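Local structure of NADPH-flavin oxidoreductase (Vibrio parahaemolyticus serotype O3:K6, 5UU6) at residues A[103-106]-A[107-111]; A[173-176]-A[177-181]. The protein probably uses NADPH to reduce flavins or nitro compounds through a bound flavin mononucleotide, as a member of the Frp-type nitroreductase family. All coordinates share one frame; numbering follows the deposited sequence.

Overall arrangement
Reading from the N terminus, interaction 1 comes first, near the start of helix 101-124, where residues 103-106 bond to the next turn, 107-111. The chain then passes through strands 128-132 and 152-161 of the antiparallel sheet before it reaches interaction 2, in which residues 173-176 lead into 177-181 through a single helical turn that runs on into strand 179-181. Both contacts are local, and the second opens after the first has closed, so they neither nest nor cross. They lie about 25 Å apart, centre to centre, and do not touch. Both face the second subunit: helix 101-124 packs against it, and strand 179-181 joins its sheet.

Interaction 1 of 2, residues A[103-106]-A[107-111]; sequences LMLI and GAVDS. With FMN (flavin mononucleotide), chain G.
Leu103 through Ile106 hand their carbonyls in order to the amides four residues on, so 103-106 and 107-111 form one unbroken alpha helix. Gly107 N meets Leu103 O at 2.9 Å, coming from above the carbonyl plane, and Ala108 N reaches Met104 O at 2.8 Å. The bond from Val109 N to Leu105 O is practically straight at 179°, while Asp110 N closes the run on Ile106 O. Gly107 O carries two bonds from Ser111, its amide N and its hydroxyl OG (2.8 Å), which approach from opposite faces of the carbonyl, so the hydroxyl is fixed against the helix backbone.

On the outside of the helix, side chains four apart run side by side. Leu105 CD2 lies alongside Val109 CG2 at 4.1 Å. That branch of Val109 sits beside the backbone N, on the side of Leu105; CG1, anti to N (chi1 162°), is sent instead to the flavin methyl C7M, 3.9 Å away. Ile106 CG2 lies beside the carboxylate of Asp110, 4.0 Å from OD2. The other oxygen, Asp110 OD1, stands 3.6 Å from FMN C7M and takes a hydrogen bond from Ser43 OG, which helps fix the rotation of the carboxylate next to the dimethylbenzene end of the flavin.

Around the helix, Met104 packs on Leu105 of the second subunit and Ala108 on its own counterpart there. Ser16, Arg18 and Gly133 of that subunit are among the residues that hydrogen-bond the same flavin. A helix at the dimer interface whose flank meets a flavin held largely by the partner chain is characteristic of the nitroreductase fold, in which FMN is bound between the two subunits.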
loop_
_atom_site.group_PDB
_atom_site.type_symbol
_atom_site.label_atom_id
_atom_site.label_comp_id
_atom_site.label_asym_id
_atom_site.label_seq_id
_atom_site.Cartn_x
_atom_site.Cartn_y
_atom_site.Cartn_z
ATOM N N LEU A 103 2.567 -0.003 13.892
ATOM C CA LEU A 103 1.556 -0.954 13.412
ATOM C C LEU A 103 0.490 -0.310 12.533
ATOM O O LEU A 103 -0.087 -0.987 11.674
ATOM C CB LEU A 103 0.902 -1.665 14.587
ATOM C CG LEU A 103 1.923 -2.438 15.465
ATOM C CD1 LEU A 103 1.343 -2.725 16.839
ATOM C CD2 LEU A 103 2.421 -3.736 14.784
HETATM N N MSE A 104 0.218 0.978 12.710
HETATM C CA MSE A 104 -0.657 1.655 11.796
HETATM C C MSE A 104 0.074 1.762 10.466
HETATM O O MSE A 104 -0.501 1.592 9.400
HETATM C CB MSE A 104 -1.062 3.027 12.331
HETATM C CG MSE A 104 -2.117 3.671 11.462
HETATM SE SE MSE A 104 -1.184 4.814 10.143
HETATM C CE MSE A 104 -1.262 6.328 11.403
ATOM N N LEU A 105 1.369 2.043 10.544
ATOM C CA LEU A 105 2.187 2.114 9.346
ATOM C C LEU A 105 2.140 0.793 8.563
ATOM O O LEU A 105 1.843 0.793 7.375
ATOM C CB LEU A 105 3.614 2.472 9.736
ATOM C CG LEU A 105 4.577 2.933 8.656
ATOM C CD1 LEU A 105 5.719 3.686 9.365
ATOM C CD2 LEU A 105 5.107 1.738 7.803
ATOM N N ILE A 106 2.408 -0.335 9.229
ATOM C CA ILE A 106 2.265 -1.676 8.630
ATOM C C ILE A 106 0.866 -1.904 8.076
ATOM O O ILE A 106 0.699 -2.445 6.972
ATOM C CB ILE A 106 2.615 -2.755 9.677
ATOM C CG1 ILE A 106 4.121 -2.825 9.871
ATOM C CG2 ILE A 106 2.047 -4.168 9.309
ATOM C CD1 ILE A 106 4.481 -3.528 11.201
ATOM N N GLY A 107 -0.160 -1.586 8.874
ATOM C CA GLY A 107 -1.538 -1.746 8.399
ATOM C C GLY A 107 -1.800 -0.966 7.122
ATOM O O GLY A 107 -2.434 -1.471 6.184
ATOM N N ALA A 108 -1.260 0.257 7.036
ATOM C CA ALA A 108 -1.548 1.091 5.876
ATOM C C ALA A 108 -0.821 0.577 4.648
ATOM O O ALA A 108 -1.413 0.467 3.570
ATOM C CB ALA A 108 -1.165 2.549 6.156
ATOM N N VAL A 109 0.482 0.297 4.777
ATOM C CA VAL A 109 1.243 -0.237 3.636
ATOM C C VAL A 109 0.607 -1.533 3.142
ATOM O O VAL A 109 0.347 -1.706 1.936
ATOM C CB VAL A 109 2.717 -0.458 4.035
ATOM C CG1 VAL A 109 3.409 -1.386 3.056
ATOM C CG2 VAL A 109 3.438 0.845 4.178
ATOM N N ASP A 110 0.373 -2.478 4.068
ATOM C CA ASP A 110 -0.162 -3.791 3.696
ATOM C C ASP A 110 -1.548 -3.671 3.067
ATOM O O ASP A 110 -1.890 -4.440 2.165
ATOM C CB ASP A 110 -0.223 -4.715 4.918
ATOM C CG ASP A 110 1.196 -5.220 5.373
ATOM O OD1 ASP A 110 2.206 -4.548 5.080
ATOM O OD2 ASP A 110 1.314 -6.304 6.005
ATOM N N SER A 111 -2.352 -2.696 3.497
ATOM C CA SER A 111 -3.657 -2.467 2.849
ATOM C C SER A 111 -3.498 -1.986 1.406
ATOM O O SER A 111 -4.247 -2.408 0.505
ATOM C CB SER A 111 -4.465 -1.423 3.638
ATOM O OG SER A 111 -4.871 -1.987 4.877
HETATM N N1 FMN G . 10.706 -10.260 4.531
HETATM C C2 FMN G . 11.986 -10.318 5.045
HETATM O O2 FMN G . 12.605 -11.351 4.914
HETATM N N3 FMN G . 12.574 -9.224 5.676
HETATM C C4 FMN G . 11.875 -8.049 5.781
HETATM O O4 FMN G . 12.431 -7.084 6.362
HETATM C C4A FMN G . 10.558 -8.002 5.280
HETATM N N5 FMN G . 9.788 -6.850 5.343
HETATM C C5A FMN G . 8.516 -6.804 4.786
HETATM C C6 FMN G . 7.791 -5.629 4.841
HETATM C C7 FMN G . 6.505 -5.556 4.282
HETATM C C7M FMN G . 5.716 -4.249 4.357
HETATM C C8 FMN G . 5.931 -6.676 3.677
HETATM C C8M FMN G . 4.534 -6.549 3.083
HETATM C C9 FMN G . 6.650 -7.877 3.584
HETATM C C9A FMN G . 7.947 -7.934 4.143
HETATM N N10 FMN G . 8.709 -9.089 4.084
HETATM C C10 FMN G . 9.996 -9.102 4.632
HETATM C "C1'" FMN G . 8.212 -10.335 3.406
HETATM C "C2'" FMN G . 7.226 -11.161 4.266
HETATM O "O2'" FMN G . 7.903 -11.861 5.309
HETATM C "C3'" FMN G . 6.440 -12.160 3.394
HETATM O "O3'" FMN G . 5.559 -11.437 2.565
HETATM C "C4'" FMN G . 5.541 -13.096 4.204
HETATM O "O4'" FMN G . 6.316 -13.945 5.001
HETATM C "C5'" FMN G . 4.659 -13.967 3.305
HETATM O "O5'" FMN G . 5.489 -14.720 2.461
HETATM P P FMN G . 5.292 -14.596 0.858
HETATM O O1P FMN G . 3.911 -15.009 0.430
HETATM O O2P FMN G . 6.311 -15.501 0.219
HETATM O O3P FMN G . 5.498 -13.138 0.462
#

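Interaction 2 of 2, residues A[173-176]-A[177-181]; sequences LPAH and VVVHE
The imidazole of His176 has Val177 CG2 over one face, a CH-pi contact in which the methyl lies 4.2 Å from the ring centroid and 25° off the normal, displaced toward the rim on the CD2-NE2 side. Both residues belong to a single-turn helix that leads straight into strand 179-181, with Pro174 at its N-cap position. His176 CG takes the crowded position between backbone N and carbonyl carbon (chi1 80°), which turns the ring back toward its neighbour's amide. At the ring's edge, NE2 makes a weak hydrogen bond to Asp191 on helix 189-203. Pro174 touches the same methyl, its CG 3.7 Å from Val177 CG2, so one valine methyl touches both rings.

Pro174 O accepts two amides: Val178 N in the carbonyl plane, and Val177 N from well above that plane, bent to 142° at the hydrogen. Leu173 packs on the following turn, its CB 3.7 Å from Val178 CG2, and its CD1 comes near Val177 CG1.

Beyond the turn, 179-181 pairs in parallel with a strand of the second subunit and carries the sheet across the interface; Glu181 adds a salt bridge to Arg53 of that subunit. Leu173 follows directly on Arg172 of the FMN site, and its amide N donates a hydrogen bond to Gln47 OE1 of the second subunit. Where helix gives way to strand, Val179 N still donates to Ala175 O at 2.7 Å, in the carbonyl plane, while Val179 CG2 rests 3.6 Å from that same Ala175 O.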
loop_
_atom_site.group_PDB
_atom_site.type_symbol
_atom_site.label_atom_id
_atom_site.label_comp_id
_atom_site.label_asym_id
_atom_site.label_seq_id
_atom_site.Cartn_x
_atom_site.Cartn_y
_atom_site.Cartn_z
ATOM N N LEU A 173 4.406 12.667 -12.563
ATOM C CA LEU A 173 5.763 13.199 -12.565
ATOM C C LEU A 173 6.705 12.211 -13.253
ATOM O O LEU A 173 6.541 10.998 -13.091
ATOM C CB LEU A 173 6.239 13.440 -11.136
ATOM C CG LEU A 173 5.594 14.617 -10.413
ATOM C CD1 LEU A 173 5.944 14.561 -8.900
ATOM C CD2 LEU A 173 6.086 15.886 -11.075
ATOM N N PRO A 174 7.693 12.681 -14.011
ATOM C CA PRO A 174 8.647 11.755 -14.648
ATOM C C PRO A 174 9.466 10.961 -13.640
ATOM O O PRO A 174 9.681 11.390 -12.502
ATOM C CB PRO A 174 9.547 12.679 -15.478
ATOM C CG PRO A 174 9.278 14.091 -14.943
ATOM C CD PRO A 174 7.859 14.071 -14.482
ATOM N N ALA A 175 9.929 9.781 -14.084
ATOM C CA ALA A 175 10.786 8.934 -13.248
ATOM C C ALA A 175 12.012 9.688 -12.743
ATOM O O ALA A 175 12.427 9.513 -11.591
ATOM C CB ALA A 175 11.211 7.695 -14.030
ATOM N N HIS A 176 12.593 10.565 -13.573
ATOM C CA HIS A 176 13.808 11.213 -13.102
ATOM C C HIS A 176 13.524 12.204 -11.976
ATOM O O HIS A 176 14.464 12.592 -11.280
ATOM C CB HIS A 176 14.564 11.864 -14.273
ATOM C CG HIS A 176 14.021 13.193 -14.709
ATOM N ND1 HIS A 176 13.167 13.334 -15.784
ATOM C CD2 HIS A 176 14.245 14.446 -14.244
ATOM C CE1 HIS A 176 12.864 14.611 -15.945
ATOM N NE2 HIS A 176 13.508 15.308 -15.027
ATOM N N VAL A 177 12.261 12.562 -11.743
ATOM C CA VAL A 177 11.884 13.346 -10.566
ATOM C C VAL A 177 11.584 12.451 -9.370
ATOM O O VAL A 177 11.977 12.762 -8.243
ATOM C CB VAL A 177 10.684 14.254 -10.899
ATOM C CG1 VAL A 177 10.171 14.950 -9.646
ATOM C CG2 VAL A 177 11.092 15.310 -11.952
ATOM N N VAL A 178 10.902 11.332 -9.599
ATOM C CA VAL A 178 10.396 10.505 -8.505
ATOM C C VAL A 178 11.450 9.496 -8.026
ATOM O O VAL A 178 11.483 9.143 -6.841
ATOM C CB VAL A 178 9.093 9.819 -8.964
ATOM C CG1 VAL A 178 8.649 8.747 -7.993
ATOM C CG2 VAL A 178 7.969 10.852 -9.122
ATOM N N VAL A 179 12.329 9.032 -8.913
ATOM C CA VAL A 179 13.358 8.040 -8.581
ATOM C C VAL A 179 14.703 8.735 -8.414
ATOM O O VAL A 179 15.135 9.469 -9.304
ATOM C CB VAL A 179 13.465 6.957 -9.664
ATOM C CG1 VAL A 179 14.445 5.873 -9.197
ATOM C CG2 VAL A 179 12.099 6.368 -9.951
ATOM N N HIS A 180 15.363 8.511 -7.286
ATOM C CA HIS A 180 16.641 9.145 -7.008
ATOM C C HIS A 180 17.698 8.061 -6.936
ATOM O O HIS A 180 17.444 6.985 -6.389
ATOM C CB HIS A 180 16.640 9.920 -5.684
ATOM C CG HIS A 180 15.436 10.795 -5.473
ATOM N ND1 HIS A 180 15.530 12.165 -5.335
ATOM C CD2 HIS A 180 14.130 10.491 -5.295
ATOM C CE1 HIS A 180 14.322 12.675 -5.155
ATOM N NE2 HIS A 180 13.455 11.679 -5.121
ATOM N N GLU A 181 18.876 8.341 -7.473
ATOM C CA GLU A 181 19.987 7.391 -7.455
ATOM C C GLU A 181 20.819 7.591 -6.190
ATOM O O GLU A 181 21.450 8.637 -6.014
ATOM C CB GLU A 181 20.838 7.551 -8.709
ATOM C CG GLU A 181 19.986 7.607 -9.981
ATOM C CD GLU A 181 19.592 6.212 -10.490
ATOM O OE1 GLU A 181 18.422 6.022 -10.922
ATOM O OE2 GLU A 181 20.461 5.306 -10.447
#